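Local coordinates for protein uncharacterized HTH-type transcriptional regulator HI_0893 (Haemophilus influenzae, PDB 3QKX) that probably binds DNA as a dimeric, all-helical transcriptional regulator of the TetR family, at residues A[9-12]-A[13-16]; A[88-91]-A[92-96]; A[147-151]-A[152-156]; A[174-177]-A[178-181]. All coordinates share one frame; numbering follows the deposited sequence. Where two conformers were deposited one is given.

Contact 1 (A[9-12]-A[13-16]); sequences LAEQ and IFSA
I13 and F14 each settle against a carbonyl of the previous helical turn, while Q12 extends away from the turn. The backbone is ordinary alpha helix, with I13 N bound to L9 O, F14 N to A10 O at 2.8 Å, and S15 N and A16 N to E11 O and Q12 O. The CG1 branch of I13 stands beside its own backbone N (chi1 -67°), which carries it back along the helix, so that I13 CG1 and I13 CD1 both lie 3.6 Å from L9 O. CD1 thus runs alongside the L9 carbonyl rather than away from it, and the I13 side chain also packs on A38, I45 and F49. The ring of F14 is laid over the A10 carbonyl: A10 O sits 3.1 Å above the ring plane, displaced toward the rim, and the nearest ring atom, F14 CD2, is 3.2 Å from A10 O. A10 CB adds an apolar touch of 3.9 Å to F14 CE2. At the ring edge comes the carboxylate of E11, with E11 OE1 3.9 Å from F14 CD2 and the two planes turned 57° apart; the bend of the E11 chain at chi2 (54°) brings it there, and a salt bridge from E11 OE2 to R62 ties it to helix 52-72. Q12 keeps an extended chain beyond CG and hands its NE2 to A38 O. Helix 6-23 is thereby fixed against helices 31-38, 42-48 and 52-72, as expected of the first helix of a TetR-type DNA-binding domain, which buttresses the helix-turn-helix.

Contact 2 (A[88-91]-A[92-96]); sequences MWKN and IWYFL. With SO4 (sulfate ion), chain F.
M88 to L96 form regular alpha helix, in which I92 N, W93 N, Y94 N and F95 N bond to the carbonyls of M88, W89, K90 and N91. The bond from Y94 N to K90 O is 2.9 Å long and almost straight at 170°. On one face of this helix W89 and W93, one turn apart, lie side by side and point the same way. Both place CG anti to the backbone N, chi1 -160° in W89 and 171° in W93, which explains their common direction. Their planes are close to parallel but slid apart: the W89 six-membered ring and the W93 five-membered ring have centroids 5.3 Å apart and barely overlap. The pair is therefore in contact through its margins and is not a stack, and its closest touch is W89 CZ3 to W93 CB at 3.4 Å, with W89 CZ3 also 3.6 Å from W93 CG. W93 in turn holds its CD1 3.7 Å above the centre of the Y94 ring. That ring also lies near the backbone, Y94 CD2 being 3.1 Å from K90 O, and Y94 CE2 meets K90 CB at 4.0 Å. In the conformer described, K90 bends at chi3 and sends NZ toward a sulfate, where K90 NZ to O3 of the ion, at 3.2 Å, is a weak bond; R86 binds the same ion. The tryptophan face of helix 81-98 packs on helices 154-165 and 172-184, selenomethionine M88 lies on helix 126-137, and N91, I92 and F95 turn to the end of helix 52-72.

Contact 3 (A[147-151]-A[152-156]); sequences ILFLL and SLKTA
F149 O is gripped from opposite faces of its carbonyl plane by two backbone donors, S152 N and K154 N, each 3.0 Å from F149 O. The first stands well above the plane, 62° out of it, whereas the second lies much nearer to it. A bond from residue 154 back to residue 149 spans five residues instead of the usual four, evidence that the regular helix is interrupted where helix 145-151 passes into helix 154-165. S152 also uses its hydroxyl: with chi1 60° OG sits between the backbone N and the carbonyl carbon, and from there S152 OG donates to L148 O at 2.6 Å. S152 O is itself held twice, by T155 N at 2.9 Å and T155 OG1 at 2.5 Å, and T155 OG1 is bonded in turn to W89 NE1. Beside these polar bonds the F149 ring lies across the bend, K154 N 4.1 Å above its centre and L153 CB 3.4 Å from F149 CE1. L150 and K154 run side by side, L150 CD2 meeting K154 CD at 4.0 Å. The S152 hydroxyl and the doubly used F149 O and S152 O thus provide bonds across the break in the helix, next to the subunit interface, where L150 O is taken by N158 of the second subunit.

Contact 4 (A[174-177]-A[178-181]); sequences ILES and VIER. With SO4 (sulfate ion), chain D.
R181 begins against S177: R181 CB lies 3.2 Å from S177 O, the same carbonyl that accepts R181 N at 2.8 Å in the helical pattern. CG stays beside that oxygen as well, and CD rises away from it, R181 CD to S177 O being 3.6 Å. The first torsion (chi1 -75°) sets CG beside the backbone N, toward the preceding turn, and the extended chi2 and chi3 then take the guanidinium outward to a bound sulfate. R181 NE donates to O3 of the ion at 3.1 Å. R181 NH2 makes the shorter bond, 2.7 Å to O2 at an angle of 165°, and O2 meets the guanidinium at its edge, in the plane. Helix 172-184, which carries both residues, is the last of the C-terminal domain, in the part of TetR-family proteins that usually carries the dimer contacts; accordingly R181 NH1 bonds to Q187 O and A185 O of the second subunit. The sulfate, probably from the crystallisation liquor, is held one turn earlier too, S177 OG lying 2.6 Å from O3, so that O3 takes bonds from both residues. Elsewhere on the helix, E176 and I179 lie side by side and point alike, with E176 OE1 3.8 Å from I179 CD1; the E176 chain bends at chi2, and its OE1 is salt-bridged to R86. E180 is salt-bridged to R184 one turn further on.

From the N terminus, contact 1 comes first, within helix 6-23 of the DNA-binding part, and its centre is about 23 Å from that of contact 2 with no touch between them. The other three follow in series in the C-terminal part. Each contact is continuous in the chain, so none closes a long loop, nests or crosses. Contacts 2, 3 and 4 meet in space, with centres about 13 Å apart pairwise: helix 81-98 lies against both the bend at 147-156 and helix 172-184, and contacts 3 and 4 approach most closely at T155 CB to V178 CG1, 4.1 Å. Contacts 3 and 4 also touch the second subunit, joining this helical core to it.

Contact 1 (A[9-12]-A[13-16])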
loop_
_atom_site.group_PDB
_atom_site.type_symbol
_atom_site.label_atom_id
_atom_site.label_comp_id
_atom_site.label_asym_id
_atom_site.label_seq_id
_atom_site.Cartn_x
_atom_site.Cartn_y
_atom_site.Cartn_z
ATOM N N LEU A 9 14.253 -16.717 21.713
ATOM C CA LEU A 9 15.468 -16.033 21.280
ATOM C C LEU A 9 15.421 -15.612 19.811
ATOM O O LEU A 9 15.981 -14.588 19.465
ATOM C CB LEU A 9 16.697 -16.911 21.503
ATOM C CG LEU A 9 18.048 -16.281 21.177
ATOM C CD1 LEU A 9 18.266 -15.037 22.020
ATOM C CD2 LEU A 9 19.136 -17.279 21.387
ATOM N N ALA A 10 14.811 -16.431 18.953
ATOM C CA ALA A 10 14.583 -16.052 17.564
ATOM C C ALA A 10 13.688 -14.831 17.494
ATOM O O ALA A 10 13.945 -13.916 16.711
ATOM C CB ALA A 10 13.955 -17.220 16.769
ATOM N N GLU A 11 12.646 -14.814 18.318
ATOM C CA GLU A 11 11.677 -13.708 18.306
ATOM C C GLU A 11 12.238 -12.350 18.879
ATOM O O GLU A 11 11.886 -11.304 18.510
ATOM C CB GLU A 11 10.385 -14.116 19.045
ATOM C CG GLU A 11 9.241 -13.045 19.034
ATOM C CD GLU A 11 8.871 -12.560 17.638
ATOM O OE1 GLU A 11 8.818 -13.392 16.701
ATOM O OE2 GLU A 11 8.612 -11.347 17.481
ATOM N N GLN A 12 13.156 -12.589 19.884
ATOM C CA GLN A 12 13.969 -11.488 20.398
ATOM C C GLN A 12 14.710 -10.804 19.249
ATOM O O GLN A 12 14.673 -9.596 19.125
ATOM C CB GLN A 12 14.955 -12.014 21.454
ATOM C CG GLN A 12 15.601 -10.945 22.331
ATOM C CD GLN A 12 16.501 -11.551 23.403
ATOM O OE1 GLN A 12 16.167 -12.570 23.993
ATOM N NE2 GLN A 12 17.651 -10.918 23.653
ATOM N N ILE A 13 15.326 -11.597 18.383
ATOM C CA ILE A 13 16.051 -11.074 17.228
ATOM C C ILE A 13 15.091 -10.511 16.166
ATOM O O ILE A 13 15.357 -9.446 15.595
ATOM C CB ILE A 13 16.998 -12.143 16.617
ATOM C CG1 ILE A 13 18.145 -12.464 17.602
ATOM C CG2 ILE A 13 17.589 -11.669 15.307
ATOM C CD1 ILE A 13 18.811 -13.851 17.395
ATOM N N PHE A 14 13.971 -11.191 15.926
ATOM C CA PHE A 14 13.028 -10.729 14.908
ATOM C C PHE A 14 12.406 -9.381 15.296
ATOM O O PHE A 14 12.330 -8.475 14.479
ATOM C CB PHE A 14 11.919 -11.764 14.646
ATOM C CG PHE A 14 12.391 -13.046 13.981
ATOM C CD1 PHE A 14 13.321 -13.038 12.943
ATOM C CD2 PHE A 14 11.837 -14.259 14.361
ATOM C CE1 PHE A 14 13.724 -14.218 12.348
ATOM C CE2 PHE A 14 12.233 -15.453 13.759
ATOM C CZ PHE A 14 13.168 -15.433 12.750
ATOM N N SER A 15 11.985 -9.270 16.554
ATOM C CA SER A 15 11.527 -8.013 17.135
ATOM C C SER A 15 12.514 -6.871 16.887
ATOM O O SER A 15 12.121 -5.771 16.548
ATOM C CB SER A 15 11.316 -8.196 18.644
ATOM O OG SER A 15 11.180 -6.948 19.314
ATOM N N ALA A 16 13.795 -7.152 17.092
ATOM C CA ALA A 16 14.849 -6.176 16.861
ATOM C C ALA A 16 15.037 -5.883 15.385
ATOM O O ALA A 16 15.420 -4.797 15.038
ATOM C CB ALA A 16 16.193 -6.675 17.494
#

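Contact 2 (A[88-91]-A[92-96])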
loop_
_atom_site.group_PDB
_atom_site.type_symbol
_atom_site.label_atom_id
_atom_site.label_comp_id
_atom_site.label_asym_id
_atom_site.label_seq_id
_atom_site.Cartn_x
_atom_site.Cartn_y
_atom_site.Cartn_z
HETATM N N MSE A 88 -12.445 -9.442 11.479
HETATM C CA MSE A 88 -11.173 -9.473 10.759
HETATM C C MSE A 88 -10.690 -8.060 10.453
HETATM O O MSE A 88 -9.506 -7.782 10.549
HETATM C CB MSE A 88 -11.281 -10.292 9.458
HETATM C CG MSE A 88 -11.241 -11.785 9.676
HETATM SE SE MSE A 88 -11.105 -12.763 7.983
HETATM C CE MSE A 88 -12.875 -12.396 7.236
ATOM N N TRP A 89 -11.603 -7.169 10.086
ATOM C CA TRP A 89 -11.245 -5.765 9.838
ATOM C C TRP A 89 -10.641 -5.141 11.095
ATOM O O TRP A 89 -9.583 -4.540 11.044
ATOM C CB TRP A 89 -12.479 -4.963 9.403
ATOM C CG TRP A 89 -12.137 -3.701 8.695
ATOM C CD1 TRP A 89 -12.107 -3.511 7.360
ATOM C CD2 TRP A 89 -11.780 -2.456 9.288
ATOM N NE1 TRP A 89 -11.728 -2.230 7.068
ATOM C CE2 TRP A 89 -11.506 -1.562 8.238
ATOM C CE3 TRP A 89 -11.635 -2.009 10.613
ATOM C CZ2 TRP A 89 -11.135 -0.266 8.455
ATOM C CZ3 TRP A 89 -11.245 -0.730 10.821
ATOM C CH2 TRP A 89 -11.005 0.144 9.743
ATOM N N LYS A 90 -11.328 -5.310 12.221
ATOM C CA LYS A 90 -10.912 -4.741 13.498
ATOM C C LYS A 90 -9.606 -5.353 13.973
ATOM O O LYS A 90 -8.734 -4.657 14.536
ATOM C CB LYS A 90 -11.982 -4.985 14.566
ATOM C CG LYS A 90 -13.293 -4.252 14.337
ATOM C CD LYS A 90 -14.396 -4.913 15.122
ATOM C CE LYS A 90 -14.625 -4.248 16.486
ATOM N NZ LYS A 90 -15.707 -4.933 17.264
ATOM N N ASN A 91 -9.461 -6.661 13.764
ATOM C CA ASN A 91 -8.211 -7.327 14.105
ATOM C C ASN A 91 -7.040 -6.657 13.406
ATOM O O ASN A 91 -6.038 -6.378 14.035
ATOM C CB ASN A 91 -8.208 -8.789 13.696
ATOM C CG ASN A 91 -9.143 -9.666 14.536
ATOM O OD1 ASN A 91 -9.525 -9.321 15.642
ATOM N ND2 ASN A 91 -9.533 -10.799 13.968
ATOM N N ILE A 92 -7.182 -6.381 12.108
ATOM C CA ILE A 92 -6.107 -5.757 11.355
ATOM C C ILE A 92 -5.879 -4.337 11.825
ATOM O O ILE A 92 -4.740 -3.926 12.003
ATOM C CB ILE A 92 -6.402 -5.730 9.838
ATOM C CG1 ILE A 92 -6.452 -7.147 9.270
ATOM C CG2 ILE A 92 -5.334 -4.947 9.098
ATOM C CD1 ILE A 92 -6.779 -7.184 7.735
ATOM N N TRP A 93 -6.971 -3.595 12.017
ATOM C CA TRP A 93 -6.914 -2.175 12.387
ATOM C C TRP A 93 -6.214 -1.978 13.706
ATOM O O TRP A 93 -5.250 -1.209 13.798
ATOM C CB TRP A 93 -8.330 -1.587 12.453
ATOM C CG TRP A 93 -8.390 -0.222 13.018
ATOM C CD1 TRP A 93 -8.791 0.135 14.281
ATOM C CD2 TRP A 93 -8.015 0.986 12.367
ATOM N NE1 TRP A 93 -8.693 1.485 14.443
ATOM C CE2 TRP A 93 -8.219 2.036 13.283
ATOM C CE3 TRP A 93 -7.531 1.287 11.107
ATOM C CZ2 TRP A 93 -7.949 3.349 12.973
ATOM C CZ3 TRP A 93 -7.258 2.617 10.804
ATOM C CH2 TRP A 93 -7.471 3.618 11.730
ATOM N N TYR A 94 -6.682 -2.688 14.726
ATOM C CA TYR A 94 -6.096 -2.576 16.052
ATOM C C TYR A 94 -4.714 -3.185 16.127
ATOM O O TYR A 94 -3.938 -2.776 16.966
ATOM C CB TYR A 94 -7.002 -3.206 17.117
ATOM C CG TYR A 94 -8.275 -2.428 17.326
ATOM C CD1 TYR A 94 -8.247 -1.118 17.811
ATOM C CD2 TYR A 94 -9.511 -3.001 17.049
ATOM C CE1 TYR A 94 -9.417 -0.395 17.994
ATOM C CE2 TYR A 94 -10.679 -2.293 17.214
ATOM C CZ TYR A 94 -10.636 -0.992 17.681
ATOM O OH TYR A 94 -11.820 -0.314 17.839
ATOM N N PHE A 95 -4.408 -4.172 15.282
ATOM C CA PHE A 95 -3.071 -4.767 15.285
ATOM C C PHE A 95 -2.032 -3.769 14.810
ATOM O O PHE A 95 -0.952 -3.657 15.428
ATOM C CB PHE A 95 -3.006 -6.012 14.418
ATOM C CG PHE A 95 -1.620 -6.552 14.243
ATOM C CD1 PHE A 95 -1.026 -7.297 15.240
ATOM C CD2 PHE A 95 -0.910 -6.334 13.067
ATOM C CE1 PHE A 95 0.244 -7.807 15.083
ATOM C CE2 PHE A 95 0.370 -6.851 12.909
ATOM C CZ PHE A 95 0.936 -7.583 13.916
ATOM N N LEU A 96 -2.349 -3.062 13.718
ATOM C CA LEU A 96 -1.434 -2.087 13.137
ATOM C C LEU A 96 -1.349 -0.840 13.970
ATOM O O LEU A 96 -0.272 -0.270 14.082
ATOM C CB LEU A 96 -1.833 -1.720 11.716
ATOM C CG LEU A 96 -1.677 -2.855 10.692
ATOM C CD1 LEU A 96 -2.367 -2.517 9.380
ATOM C CD2 LEU A 96 -0.204 -3.184 10.451
HETATM S S SO4 F . -19.460 -5.235 19.045
HETATM O O1 SO4 F . -18.880 -6.582 19.002
HETATM O O2 SO4 F . -20.512 -5.084 18.037
HETATM O O3 SO4 F . -18.395 -4.251 18.825
HETATM O O4 SO4 F . -20.059 -4.987 20.352
#

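Contact 3 (A[147-151]-A[152-156])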
loop_
_atom_site.group_PDB
_atom_site.type_symbol
_atom_site.label_atom_id
_atom_site.label_comp_id
_atom_site.label_asym_id
_atom_site.label_seq_id
_atom_site.Cartn_x
_atom_site.Cartn_y
_atom_site.Cartn_z
ATOM N N ILE A 147 -8.755 -10.321 -5.316
ATOM C CA ILE A 147 -9.572 -9.187 -5.736
ATOM C C ILE A 147 -10.546 -8.819 -4.635
ATOM O O ILE A 147 -10.651 -7.650 -4.248
ATOM C CB ILE A 147 -10.344 -9.464 -7.045
ATOM C CG1 ILE A 147 -9.396 -9.450 -8.236
ATOM C CG2 ILE A 147 -11.378 -8.436 -7.267
ATOM C CD1 ILE A 147 -9.980 -10.062 -9.497
ATOM N N LEU A 148 -11.221 -9.815 -4.090
ATOM C CA LEU A 148 -12.142 -9.561 -2.996
ATOM C C LEU A 148 -11.435 -8.881 -1.821
ATOM O O LEU A 148 -11.934 -7.894 -1.270
ATOM C CB LEU A 148 -12.791 -10.866 -2.535
ATOM C CG LEU A 148 -13.766 -11.534 -3.508
ATOM C CD1 LEU A 148 -14.151 -12.891 -2.941
ATOM C CD2 LEU A 148 -14.996 -10.661 -3.729
ATOM N N PHE A 149 -10.266 -9.389 -1.457
ATOM C CA PHE A 149 -9.474 -8.756 -0.411
ATOM C C PHE A 149 -9.165 -7.298 -0.736
ATOM O O PHE A 149 -9.388 -6.437 0.092
ATOM C CB PHE A 149 -8.182 -9.502 -0.185
ATOM C CG PHE A 149 -7.318 -8.902 0.902
ATOM C CD1 PHE A 149 -7.523 -9.229 2.224
ATOM C CD2 PHE A 149 -6.279 -8.035 0.590
ATOM C CE1 PHE A 149 -6.723 -8.681 3.232
ATOM C CE2 PHE A 149 -5.465 -7.501 1.601
ATOM C CZ PHE A 149 -5.691 -7.831 2.913
ATOM N N LEU A 150 -8.711 -7.034 -1.954
ATOM C CA LEU A 150 -8.260 -5.705 -2.345
ATOM C C LEU A 150 -9.413 -4.697 -2.465
ATOM O O LEU A 150 -9.172 -3.486 -2.418
ATOM C CB LEU A 150 -7.424 -5.764 -3.639
ATOM C CG LEU A 150 -6.058 -6.488 -3.499
ATOM C CD1 LEU A 150 -5.402 -6.716 -4.890
ATOM C CD2 LEU A 150 -5.015 -5.811 -2.512
ATOM N N LEU A 151 -10.648 -5.202 -2.595
ATOM C CA LEU A 151 -11.872 -4.388 -2.537
ATOM C C LEU A 151 -12.416 -4.180 -1.119
ATOM O O LEU A 151 -13.292 -3.341 -0.938
ATOM C CB LEU A 151 -12.996 -5.018 -3.386
ATOM C CG LEU A 151 -12.874 -5.019 -4.904
ATOM C CD1 LEU A 151 -14.062 -5.746 -5.524
ATOM C CD2 LEU A 151 -12.773 -3.612 -5.476
ATOM N N SER A 152 -11.940 -4.940 -0.132
ATOM C CA SER A 152 -12.614 -4.985 1.180
ATOM C C SER A 152 -11.629 -4.841 2.381
ATOM O O SER A 152 -11.344 -3.707 2.829
ATOM C CB SER A 152 -13.456 -6.244 1.289
ATOM O OG SER A 152 -12.662 -7.413 1.154
ATOM N N LEU A 153 -11.073 -5.951 2.865
ATOM C CA LEU A 153 -10.190 -5.885 4.030
ATOM C C LEU A 153 -9.016 -4.967 3.809
ATOM O O LEU A 153 -8.497 -4.396 4.762
ATOM C CB LEU A 153 -9.633 -7.251 4.409
ATOM C CG LEU A 153 -10.326 -8.006 5.506
ATOM C CD1 LEU A 153 -9.446 -9.204 5.912
ATOM C CD2 LEU A 153 -10.589 -7.089 6.665
ATOM N N LYS A 154 -8.589 -4.832 2.556
ATOM C CA LYS A 154 -7.492 -3.935 2.220
ATOM C C LYS A 154 -7.676 -2.554 2.802
ATOM O O LYS A 154 -6.691 -1.944 3.137
ATOM C CB LYS A 154 -7.314 -3.849 0.717
ATOM C CG LYS A 154 -6.126 -3.040 0.226
ATOM C CD LYS A 154 -4.811 -3.505 0.789
ATOM C CE LYS A 154 -3.639 -2.854 0.072
ATOM N NZ LYS A 154 -2.320 -3.231 0.666
ATOM N N THR A 155 -8.924 -2.071 2.923
ATOM C CA THR A 155 -9.205 -0.741 3.491
ATOM C C THR A 155 -8.626 -0.571 4.905
ATOM O O THR A 155 -8.072 0.473 5.236
ATOM C CB THR A 155 -10.717 -0.442 3.538
ATOM O OG1 THR A 155 -11.418 -1.538 4.167
ATOM C CG2 THR A 155 -11.276 -0.185 2.124
ATOM N N ALA A 156 -8.694 -1.631 5.702
ATOM C CA ALA A 156 -8.150 -1.610 7.051
ATOM C C ALA A 156 -6.684 -1.242 7.023
ATOM O O ALA A 156 -6.251 -0.349 7.772
ATOM C CB ALA A 156 -8.346 -2.908 7.707
#

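Contact 4 (A[174-177]-A[178-181])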
loop_
_atom_site.group_PDB
_atom_site.type_symbol
_atom_site.label_atom_id
_atom_site.label_comp_id
_atom_site.label_asym_id
_atom_site.label_seq_id
_atom_site.Cartn_x
_atom_site.Cartn_y
_atom_site.Cartn_z
ATOM N N ILE A 174 -17.230 6.516 12.022
ATOM C CA ILE A 174 -16.440 6.503 10.785
ATOM C C ILE A 174 -15.833 5.114 10.529
ATOM O O ILE A 174 -15.955 4.588 9.416
ATOM C CB ILE A 174 -15.340 7.632 10.771
ATOM C CG1 ILE A 174 -15.996 9.018 10.675
ATOM C CG2 ILE A 174 -14.395 7.461 9.609
ATOM C CD1 ILE A 174 -15.069 10.205 11.022
ATOM N N LEU A 175 -15.234 4.494 11.548
ATOM C CA LEU A 175 -14.662 3.131 11.370
ATOM C C LEU A 175 -15.711 2.098 10.959
ATOM O O LEU A 175 -15.432 1.232 10.128
ATOM C CB LEU A 175 -13.945 2.627 12.626
ATOM C CG LEU A 175 -12.457 2.961 12.816
ATOM C CD1 LEU A 175 -12.091 4.336 12.328
ATOM C CD2 LEU A 175 -12.092 2.822 14.301
ATOM N N GLU A 176 -16.908 2.188 11.536
ATOM C CA GLU A 176 -17.994 1.276 11.184
ATOM C C GLU A 176 -18.496 1.554 9.782
ATOM O O GLU A 176 -18.803 0.619 9.024
ATOM C CB GLU A 176 -19.168 1.407 12.174
ATOM C CG GLU A 176 -18.849 1.050 13.642
ATOM C CD GLU A 176 -18.521 -0.410 13.877
ATOM O OE1 GLU A 176 -18.756 -1.239 12.976
ATOM O OE2 GLU A 176 -18.036 -0.736 14.986
ATOM N N SER A 177 -18.590 2.833 9.431
ATOM C CA SER A 177 -18.915 3.207 8.057
ATOM C C SER A 177 -17.962 2.553 7.074
ATOM O O SER A 177 -18.412 1.908 6.155
ATOM C CB SER A 177 -18.919 4.721 7.874
ATOM O OG SER A 177 -20.196 5.261 8.182
ATOM N N VAL A 178 -16.658 2.637 7.321
ATOM C CA VAL A 178 -15.671 1.990 6.436
ATOM C C VAL A 178 -15.787 0.464 6.447
ATOM O O VAL A 178 -15.692 -0.173 5.404
ATOM C CB VAL A 178 -14.229 2.376 6.785
ATOM C CG1 VAL A 178 -13.291 1.631 5.921
ATOM C CG2 VAL A 178 -14.007 3.876 6.633
ATOM N N ILE A 179 -16.010 -0.125 7.617
ATOM C CA ILE A 179 -16.218 -1.574 7.697
ATOM C C ILE A 179 -17.418 -2.003 6.857
ATOM O O ILE A 179 -17.326 -2.910 6.073
ATOM C CB ILE A 179 -16.450 -2.058 9.125
ATOM C CG1 ILE A 179 -15.160 -2.041 9.916
ATOM C CG2 ILE A 179 -16.968 -3.502 9.119
ATOM C CD1 ILE A 179 -15.370 -2.140 11.462
ATOM N N GLU A 180 -18.532 -1.337 7.049
ATOM C CA GLU A 180 -19.773 -1.666 6.356
ATOM C C GLU A 180 -19.706 -1.390 4.870
ATOM O O GLU A 180 -20.236 -2.151 4.076
ATOM C CB GLU A 180 -20.932 -0.882 6.964
ATOM C CG GLU A 180 -22.311 -1.330 6.452
ATOM C CD GLU A 180 -22.776 -0.570 5.217
ATOM O OE1 GLU A 180 -22.692 0.689 5.209
ATOM O OE2 GLU A 180 -23.234 -1.228 4.250
ATOM N N ARG A 181 -19.081 -0.289 4.496
ATOM C CA ARG A 181 -19.009 0.097 3.090
ATOM C C ARG A 181 -18.011 -0.745 2.323
ATOM O O ARG A 181 -18.272 -1.090 1.173
ATOM C CB ARG A 181 -18.684 1.566 2.977
ATOM C CG ARG A 181 -19.888 2.397 3.325
ATOM C CD ARG A 181 -19.594 3.842 3.348
ATOM N NE ARG A 181 -20.805 4.620 3.546
ATOM C CZ ARG A 181 -21.736 4.850 2.617
ATOM N NH1 ARG A 181 -21.628 4.354 1.380
ATOM N NH2 ARG A 181 -22.794 5.586 2.927
HETATM S S SO4 D . -23.135 5.820 6.143
HETATM O O1 SO4 D . -24.265 5.067 5.572
HETATM O O2 SO4 D . -22.793 6.967 5.295
HETATM O O3 SO4 D . -21.993 4.928 6.353
HETATM O O4 SO4 D . -23.532 6.356 7.444
#